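Local coordinates for protein polyketide synthase PksR (Bacillus subtilis, PDB 4U3V) that takes part in making the antibiotic polyketide bacillaene, this piece being its double-hotdog enoyl-isomerase domain, at residues Thr175-Asp180 / Ile184-Arg189; Tyr212-Ser217 / Leu249-Val254. One frame throughout, in Å; residues are numbered along the deposited sequence.

Overall arrangement
Both contacts belong to the C-terminal hotdog fold of the enoyl-isomerase domain and lie on the same side of the chain's centre, their own centres about 9 Å apart. Interaction 1 comes first along the chain and is the hairpin of strands 174-180 and 183-190. Helix 205-219 follows, and interaction 2 sets it against strand 247-257, the neighbour of 183-190 in the sheet. Strand 183-190 is therefore shared ground: the backbone N of L249 bonds to the O of A186, and the side chain of I184 packs near the O of A214. R179 reaches from the hairpin to the O of S217, so helix and sheet are tied by polar as well as apolar contacts.

Interaction 1 (Thr175-Asp180 / Ile184-Arg189); sequences THLYRD and ILAKIR
H176 and K187 rise together from the same face of a β-hairpin, the lysine chain flanking the imidazole. The extended lysine chain, its CG anti to the backbone N (chi1 -164°), runs past the ring, and its CD meets ND1 of H176 at 3.7 Å, obliquely to the ring. Methylenes suit this place because they can lie along a ring while the amine travels on towards solvent, where E270 is a long, weak ion partner. On the same face Y178 and L185 cross, CD2 of the tyrosine 4.1 Å from CD2 of the leucine, and W248 of strand 247-257 touches both. On the face of L177 and A186 the contacts are apolar: CD2 of L177 sits 3.6 Å from CB of the small A186 and 3.9 Å from CD1 of I184, beneath helix 205-219. I184, with CG1 anti to its N, also slants across the aliphatic part of R179, its CD1 4.1 Å from CD of the arginine, whose guanidinium turns away to S217 and E220.

Two backbone bonds join Y178 and L185, the shorter from N of L185 to O of Y178 (2.7 Å). At the far end a classic β-bulge sets T175 and H176 both opposite K187: the O of K187 takes a 2.8 Å bond from N of T175 and a weak one from N of H176. Beside the bulge, OG1 of T175 lies 2.8 Å from ND1 of H176, a hydrogen bond in which either could be the donor. This contact probably limits rotation of the imidazole, and the lysine amine nearby would be expected to disfavour a protonated histidine.

Interaction 2 (Tyr212-Ser217 / Leu249-Val254); sequences YLAILS and LLITLV
I251 pushes the end of its side chain, CD1, against CB of A214. This is the helix-on-sheet packing of a hotdog fold, in which helix 205-219 lies against the concave face of the strands, here 247-257. The alanine methyl points towards the strand, and its small size lets the helix come near; A186 of the adjoining strand touches the same residue. The isoleucine presents its two branches to two successive helix residues. CG1 stands beside the backbone N (chi1 -64°) and carries CD1 to A214, whereas CG2, anti to that N, meets CG1 of I215 at 3.8 Å, the two side chains crossing at about a right angle. The β-branched shape suits I251 both to an extended strand and to this double grip. I215 is buried further by F263, Y281 and L283 from other strands. The tighter of the two contacts is the one at the alanine, where CD1 of I251 lies 3.4 Å from CB of A214, closer than carbons usually approach.

Interaction 1 (Thr175-Asp180 / Ile184-Arg189)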
ATOM      1  N   THR A 175     -14.384   2.195   7.104  1.00 33.08           N
ATOM      2  CA  THR A 175     -15.735   2.343   7.696  1.00 34.40           C
ATOM      3  C   THR A 175     -15.847   1.886   9.144  1.00 37.89           C
ATOM      4  O   THR A 175     -16.714   2.374   9.887  1.00 36.12           O
ATOM      5  CB  THR A 175     -16.803   1.613   6.858  1.00 34.95           C
ATOM      6  OG1 THR A 175     -16.525   0.198   6.839  1.00 38.47           O
ATOM      7  CG2 THR A 175     -16.773   2.139   5.428  1.00 45.30           C
ATOM      8  N   HIS A 176     -15.040   0.902   9.532  1.00 32.44           N
ATOM      9  CA  HIS A 176     -15.060   0.429  10.924  1.00 33.06           C
ATOM     10  C   HIS A 176     -13.661   0.093  11.375  1.00 28.79           C
ATOM     11  O   HIS A 176     -12.876  -0.416  10.585  1.00 33.65           O
ATOM     12  CB  HIS A 176     -15.906  -0.832  11.038  1.00 32.07           C
ATOM     13  CG  HIS A 176     -17.322  -0.671  10.536  1.00 42.89           C
ATOM     14  ND1 HIS A 176     -17.630  -0.675   9.224  1.00 48.31           N
ATOM     15  CD2 HIS A 176     -18.533  -0.574  11.225  1.00 56.08           C
ATOM     16  CE1 HIS A 176     -18.964  -0.556   9.074  1.00 57.53           C
ATOM     17  NE2 HIS A 176     -19.519  -0.499  10.300  1.00 53.63           N
ATOM     18  N   LEU A 177     -13.386   0.302  12.662  1.00 31.44           N
ATOM     19  CA  LEU A 177     -12.106  -0.107  13.288  1.00 26.70           C
ATOM     20  C   LEU A 177     -12.367  -0.798  14.625  1.00 29.37           C
ATOM     21  O   LEU A 177     -13.112  -0.279  15.449  1.00 33.08           O
ATOM     22  CB  LEU A 177     -11.276   1.128  13.583  1.00 30.06           C
ATOM     23  CG  LEU A 177     -10.789   1.841  12.314  1.00 32.19           C
ATOM     24  CD1 LEU A 177     -10.163   3.151  12.722  1.00 29.96           C
ATOM     25  CD2 LEU A 177      -9.746   0.960  11.642  1.00 34.36           C
ATOM     26  N   TYR A 178     -11.632  -1.864  14.887  1.00 28.71           N
ATOM     27  CA  TYR A 178     -11.623  -2.507  16.203  1.00 29.04           C
ATOM     28  C   TYR A 178     -10.167  -2.769  16.577  1.00 27.63           C
ATOM     29  O   TYR A 178      -9.438  -3.360  15.794  1.00 28.05           O
ATOM     30  CB  TYR A 178     -12.343  -3.840  16.116  1.00 30.13           C
ATOM     31  CG  TYR A 178     -13.722  -3.730  15.501  1.00 30.99           C
ATOM     32  CD1 TYR A 178     -14.867  -3.716  16.307  1.00 36.42           C
ATOM     33  CD2 TYR A 178     -13.878  -3.715  14.118  1.00 32.76           C
ATOM     34  CE1 TYR A 178     -16.128  -3.640  15.734  1.00 42.57           C
ATOM     35  CE2 TYR A 178     -15.136  -3.687  13.535  1.00 39.43           C
ATOM     36  CZ  TYR A 178     -16.257  -3.626  14.343  1.00 49.32           C
ATOM     37  OH  TYR A 178     -17.515  -3.561  13.750  1.00 44.71           O
ATOM     38  N   ARG A 179      -9.779  -2.422  17.796  1.00 30.03           N
ATOM     39  CA  ARG A 179      -8.363  -2.272  18.133  1.00 27.45           C
ATOM     40  C   ARG A 179      -8.023  -2.926  19.449  1.00 27.95           C
ATOM     41  O   ARG A 179      -8.866  -2.954  20.348  1.00 29.51           O
ATOM     42  CB  ARG A 179      -8.052  -0.789  18.259  1.00 29.28           C
ATOM     43  CG  ARG A 179      -6.570  -0.460  18.446  1.00 26.56           C
ATOM     44  CD  ARG A 179      -6.364   1.056  18.350  1.00 30.86           C
ATOM     45  NE  ARG A 179      -6.951   1.765  19.505  1.00 29.20           N
ATOM     46  CZ  ARG A 179      -7.078   3.090  19.588  1.00 32.82           C
ATOM     47  NH1 ARG A 179      -6.604   3.889  18.631  1.00 30.59           N
ATOM     48  NH2 ARG A 179      -7.639   3.641  20.664  1.00 31.80           N
ATOM     49  N   ASP A 180      -6.783  -3.412  19.590  1.00 25.41           N
ATOM     50  CA  ASP A 180      -6.223  -3.642  20.919  1.00 31.23           C
ATOM     51  C   ASP A 180      -4.722  -3.318  20.896  1.00 31.98           C
ATOM     52  O   ASP A 180      -4.243  -2.765  19.897  1.00 28.88           O
ATOM     53  CB  ASP A 180      -6.493  -5.084  21.436  1.00 31.54           C
ATOM     54  CG  ASP A 180      -5.678  -6.151  20.730  1.00 39.39           C
ATOM     55  OD1 ASP A 180      -4.849  -5.814  19.876  1.00 30.34           O
ATOM     56  OD2 ASP A 180      -5.840  -7.360  21.055  1.00 35.64           O
ATOM     57  N   ILE A 184      -5.077  -4.283  14.905  1.00 24.46           N
ATOM     58  CA  ILE A 184      -6.286  -3.524  14.568  1.00 24.01           C
ATOM     59  C   ILE A 184      -6.981  -4.235  13.438  1.00 26.96           C
ATOM     60  O   ILE A 184      -6.329  -4.818  12.587  1.00 24.91           O
ATOM     61  CB  ILE A 184      -5.984  -2.030  14.257  1.00 23.72           C
ATOM     62  CG1 ILE A 184      -7.293  -1.192  14.231  1.00 26.92           C
ATOM     63  CG2 ILE A 184      -5.094  -1.885  13.002  1.00 24.06           C
ATOM     64  CD1 ILE A 184      -7.052   0.301  14.347  1.00 29.94           C
ATOM     65  N   LEU A 185      -8.321  -4.201  13.441  1.00 26.06           N
ATOM     66  CA  LEU A 185      -9.115  -4.849  12.393  1.00 28.04           C
ATOM     67  C   LEU A 185      -9.970  -3.755  11.766  1.00 24.05           C
ATOM     68  O   LEU A 185     -10.610  -2.978  12.462  1.00 27.98           O
ATOM     69  CB  LEU A 185     -10.002  -5.977  12.982  1.00 28.59           C
ATOM     70  CG  LEU A 185     -11.089  -6.517  12.044  1.00 27.65           C
ATOM     71  CD1 LEU A 185     -10.447  -7.489  11.094  1.00 31.32           C
ATOM     72  CD2 LEU A 185     -12.184  -7.192  12.896  1.00 33.06           C
ATOM     73  N   ALA A 186      -9.804  -3.549  10.463  1.00 26.25           N
ATOM     74  CA  ALA A 186     -10.462  -2.444   9.774  1.00 24.95           C
ATOM     75  C   ALA A 186     -11.406  -3.028   8.720  1.00 25.60           C
ATOM     76  O   ALA A 186     -11.035  -3.965   7.994  1.00 27.42           O
ATOM     77  CB  ALA A 186      -9.426  -1.544   9.089  1.00 29.21           C
ATOM     78  N   LYS A 187     -12.621  -2.504   8.655  1.00 28.98           N
ATOM     79  CA  LYS A 187     -13.441  -2.753   7.464  1.00 30.69           C
ATOM     80  C   LYS A 187     -13.284  -1.575   6.515  1.00 27.11           C
ATOM     81  O   LYS A 187     -13.366  -0.416   6.938  1.00 33.18           O
ATOM     82  CB  LYS A 187     -14.914  -2.925   7.844  1.00 39.78           C
ATOM     83  CG  LYS A 187     -15.715  -3.566   6.718  1.00 39.33           C
ATOM     84  CD  LYS A 187     -17.184  -3.672   7.075  1.00 46.68           C
ATOM     85  CE  LYS A 187     -17.923  -4.533   6.058  1.00 47.07           C
ATOM     86  NZ  LYS A 187     -19.357  -4.545   6.456  1.00 45.05           N
ATOM     87  N   ILE A 188     -13.029  -1.866   5.241  1.00 29.76           N
ATOM     88  CA  ILE A 188     -12.894  -0.817   4.256  1.00 32.43           C
ATOM     89  C   ILE A 188     -13.875  -0.948   3.102  1.00 33.39           C
ATOM     90  O   ILE A 188     -14.429  -2.010   2.863  1.00 36.89           O
ATOM     91  CB  ILE A 188     -11.438  -0.707   3.739  1.00 28.38           C
ATOM     92  CG1 ILE A 188     -11.075  -1.865   2.795  1.00 32.98           C
ATOM     93  CG2 ILE A 188     -10.483  -0.654   4.941  1.00 29.31           C
ATOM     94  CD1 ILE A 188      -9.602  -1.842   2.370  1.00 34.59           C
ATOM     95  N   ARG A 189     -14.063   0.150   2.388  1.00 34.64           N
ATOM     96  CA  ARG A 189     -14.799   0.124   1.137  1.00 37.97           C
ATOM     97  C   ARG A 189     -13.903   0.622   0.002  1.00 35.12           C
ATOM     98  O   ARG A 189     -13.453   1.772   0.030  1.00 39.22           O
ATOM     99  CB  ARG A 189     -16.069   0.970   1.281  1.00 41.20           C
ATOM    100  CG  ARG A 189     -16.772   1.308  -0.016  1.00 51.99           C
ATOM    101  CD  ARG A 189     -18.211   0.815  -0.011  1.00 67.41           C
ATOM    102  NE  ARG A 189     -18.602   0.370  -1.347  1.00 78.50           N
ATOM    103  CZ  ARG A 189     -19.048  -0.850  -1.637  1.00 73.91           C
ATOM    104  NH1 ARG A 189     -19.237  -1.744  -0.676  1.00 87.16           N
ATOM    105  NH2 ARG A 189     -19.339  -1.166  -2.889  1.00 85.95           N
TER
HETATM  106  O   HOH W   1     -17.212  -1.329   4.400  1.00 47.70           O

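Interaction 2 (Tyr212-Ser217 / Leu249-Val254)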
ATOM      1  N   TYR A 212      -2.020   1.463   5.618  1.00 23.65           N
ATOM      2  CA  TYR A 212      -1.311   2.514   6.326  1.00 21.78           C
ATOM      3  C   TYR A 212      -2.253   3.327   7.249  1.00 24.16           C
ATOM      4  O   TYR A 212      -1.909   3.656   8.372  1.00 23.27           O
ATOM      5  CB  TYR A 212      -0.637   3.398   5.260  1.00 23.34           C
ATOM      6  CG  TYR A 212       0.035   4.634   5.743  1.00 28.60           C
ATOM      7  CD1 TYR A 212       0.929   4.620   6.809  1.00 31.85           C
ATOM      8  CD2 TYR A 212      -0.144   5.824   5.046  1.00 31.34           C
ATOM      9  CE1 TYR A 212       1.556   5.793   7.221  1.00 35.30           C
ATOM     10  CE2 TYR A 212       0.511   6.983   5.420  1.00 35.72           C
ATOM     11  CZ  TYR A 212       1.339   6.971   6.508  1.00 37.30           C
ATOM     12  OH  TYR A 212       1.991   8.162   6.833  1.00 39.49           O
ATOM     13  N   LEU A 213      -3.433   3.701   6.749  1.00 23.43           N
ATOM     14  CA  LEU A 213      -4.327   4.539   7.563  1.00 25.75           C
ATOM     15  C   LEU A 213      -4.790   3.764   8.830  1.00 21.77           C
ATOM     16  O   LEU A 213      -4.857   4.353   9.929  1.00 25.60           O
ATOM     17  CB  LEU A 213      -5.544   4.944   6.715  1.00 28.00           C
ATOM     18  CG  LEU A 213      -5.256   5.965   5.609  1.00 34.30           C
ATOM     19  CD1 LEU A 213      -6.472   6.116   4.704  1.00 35.45           C
ATOM     20  CD2 LEU A 213      -4.887   7.297   6.225  1.00 38.17           C
ATOM     21  N   ALA A 214      -5.038   2.465   8.656  1.00 24.86           N
ATOM     22  CA  ALA A 214      -5.427   1.595   9.800  1.00 24.61           C
ATOM     23  C   ALA A 214      -4.271   1.512  10.779  1.00 27.31           C
ATOM     24  O   ALA A 214      -4.473   1.524  11.995  1.00 25.25           O
ATOM     25  CB  ALA A 214      -5.825   0.199   9.324  1.00 25.39           C
ATOM     26  N   ILE A 215      -3.055   1.397  10.268  1.00 24.28           N
ATOM     27  CA  ILE A 215      -1.875   1.410  11.141  1.00 22.26           C
ATOM     28  C   ILE A 215      -1.764   2.711  11.960  1.00 22.25           C
ATOM     29  O   ILE A 215      -1.498   2.694  13.148  1.00 23.03           O
ATOM     30  CB  ILE A 215      -0.593   1.101  10.335  1.00 24.17           C
ATOM     31  CG1 ILE A 215      -0.582  -0.379   9.923  1.00 23.65           C
ATOM     32  CG2 ILE A 215       0.646   1.442  11.175  1.00 22.51           C
ATOM     33  CD1 ILE A 215       0.335  -0.736   8.795  1.00 22.90           C
ATOM     34  N   LEU A 216      -1.973   3.858  11.331  1.00 22.45           N
ATOM     35  CA  LEU A 216      -1.966   5.103  12.080  1.00 27.19           C
ATOM     36  C   LEU A 216      -3.014   5.128  13.177  1.00 25.27           C
ATOM     37  O   LEU A 216      -2.749   5.642  14.273  1.00 28.07           O
ATOM     38  CB  LEU A 216      -2.154   6.323  11.167  1.00 28.99           C
ATOM     39  CG  LEU A 216      -1.060   6.520  10.119  1.00 28.68           C
ATOM     40  CD1 LEU A 216      -1.432   7.654   9.173  1.00 31.49           C
ATOM     41  CD2 LEU A 216       0.263   6.799  10.807  1.00 32.19           C
ATOM     42  N   SER A 217      -4.193   4.570  12.890  1.00 30.16           N
ATOM     43  CA  SER A 217      -5.251   4.446  13.891  1.00 27.57           C
ATOM     44  C   SER A 217      -4.859   3.530  15.060  1.00 25.15           C
ATOM     45  O   SER A 217      -5.106   3.841  16.224  1.00 28.95           O
ATOM     46  CB  SER A 217      -6.538   3.890  13.229  1.00 30.25           C
ATOM     47  OG  SER A 217      -7.004   4.766  12.201  1.00 39.35           O
ATOM     48  N   LEU A 249      -9.222  -5.659   6.854  1.00 31.13           N
ATOM     49  CA  LEU A 249      -7.742  -5.761   7.003  1.00 28.65           C
ATOM     50  C   LEU A 249      -7.509  -6.153   8.469  1.00 22.98           C
ATOM     51  O   LEU A 249      -7.974  -5.440   9.360  1.00 29.19           O
ATOM     52  CB  LEU A 249      -7.084  -4.386   6.751  1.00 27.43           C
ATOM     53  CG  LEU A 249      -7.443  -3.648   5.463  1.00 30.49           C
ATOM     54  CD1 LEU A 249      -6.720  -2.287   5.428  1.00 28.65           C
ATOM     55  CD2 LEU A 249      -6.978  -4.544   4.327  1.00 32.51           C
ATOM     56  N   LEU A 250      -6.735  -7.208   8.699  1.00 26.54           N
ATOM     57  CA  LEU A 250      -6.381  -7.603  10.051  1.00 26.73           C
ATOM     58  C   LEU A 250      -4.880  -7.354  10.151  1.00 22.01           C
ATOM     59  O   LEU A 250      -4.070  -7.951   9.422  1.00 25.83           O
ATOM     60  CB  LEU A 250      -6.716  -9.092  10.259  1.00 31.40           C
ATOM     61  CG  LEU A 250      -6.200  -9.703  11.569  1.00 32.90           C
ATOM     62  CD1 LEU A 250      -6.604  -8.842  12.755  1.00 34.27           C
ATOM     63  CD2 LEU A 250      -6.721 -11.124  11.721  1.00 42.76           C
ATOM     64  N   ILE A 251      -4.514  -6.420  11.026  1.00 25.42           N
ATOM     65  CA  ILE A 251      -3.139  -5.900  11.041  1.00 23.65           C
ATOM     66  C   ILE A 251      -2.533  -6.169  12.413  1.00 23.57           C
ATOM     67  O   ILE A 251      -3.159  -5.914  13.422  1.00 27.29           O
ATOM     68  CB  ILE A 251      -3.207  -4.376  10.813  1.00 24.97           C
ATOM     69  CG1 ILE A 251      -3.799  -4.180   9.396  1.00 29.57           C
ATOM     70  CG2 ILE A 251      -1.830  -3.736  11.043  1.00 30.89           C
ATOM     71  CD1 ILE A 251      -4.110  -2.752   9.049  1.00 33.39           C
ATOM     72  N   THR A 252      -1.362  -6.788  12.425  1.00 21.89           N
ATOM     73  CA  THR A 252      -0.688  -7.150  13.673  1.00 25.76           C
ATOM     74  C   THR A 252       0.705  -6.534  13.751  1.00 25.05           C
ATOM     75  O   THR A 252       1.467  -6.624  12.803  1.00 25.17           O
ATOM     76  CB  THR A 252      -0.609  -8.676  13.777  1.00 32.67           C
ATOM     77  OG1 THR A 252      -1.958  -9.165  13.841  1.00 39.36           O
ATOM     78  CG2 THR A 252       0.095  -9.083  15.063  1.00 39.74           C
ATOM     79  N   LEU A 253       1.028  -5.915  14.880  1.00 23.26           N
ATOM     80  CA  LEU A 253       2.392  -5.447  15.129  1.00 23.55           C
ATOM     81  C   LEU A 253       3.300  -6.648  15.416  1.00 27.14           C
ATOM     82  O   LEU A 253       2.997  -7.489  16.269  1.00 28.67           O
ATOM     83  CB  LEU A 253       2.386  -4.520  16.336  1.00 23.60           C
ATOM     84  CG  LEU A 253       3.736  -3.950  16.766  1.00 25.65           C
ATOM     85  CD1 LEU A 253       4.395  -3.104  15.672  1.00 25.29           C
ATOM     86  CD2 LEU A 253       3.573  -3.160  18.073  1.00 30.03           C
ATOM     87  N   VAL A 254       4.334  -6.778  14.609  1.00 22.57           N
ATOM     88  CA  VAL A 254       5.306  -7.888  14.709  1.00 25.04           C
ATOM     89  C   VAL A 254       6.725  -7.491  15.149  1.00 25.69           C
ATOM     90  O   VAL A 254       7.387  -8.251  15.876  1.00 27.74           O
ATOM     91  CB  VAL A 254       5.350  -8.721  13.409  1.00 28.99           C
ATOM     92  CG1 VAL A 254       3.980  -9.347  13.140  1.00 27.36           C
ATOM     93  CG2 VAL A 254       5.808  -7.878  12.232  1.00 28.08           C
TER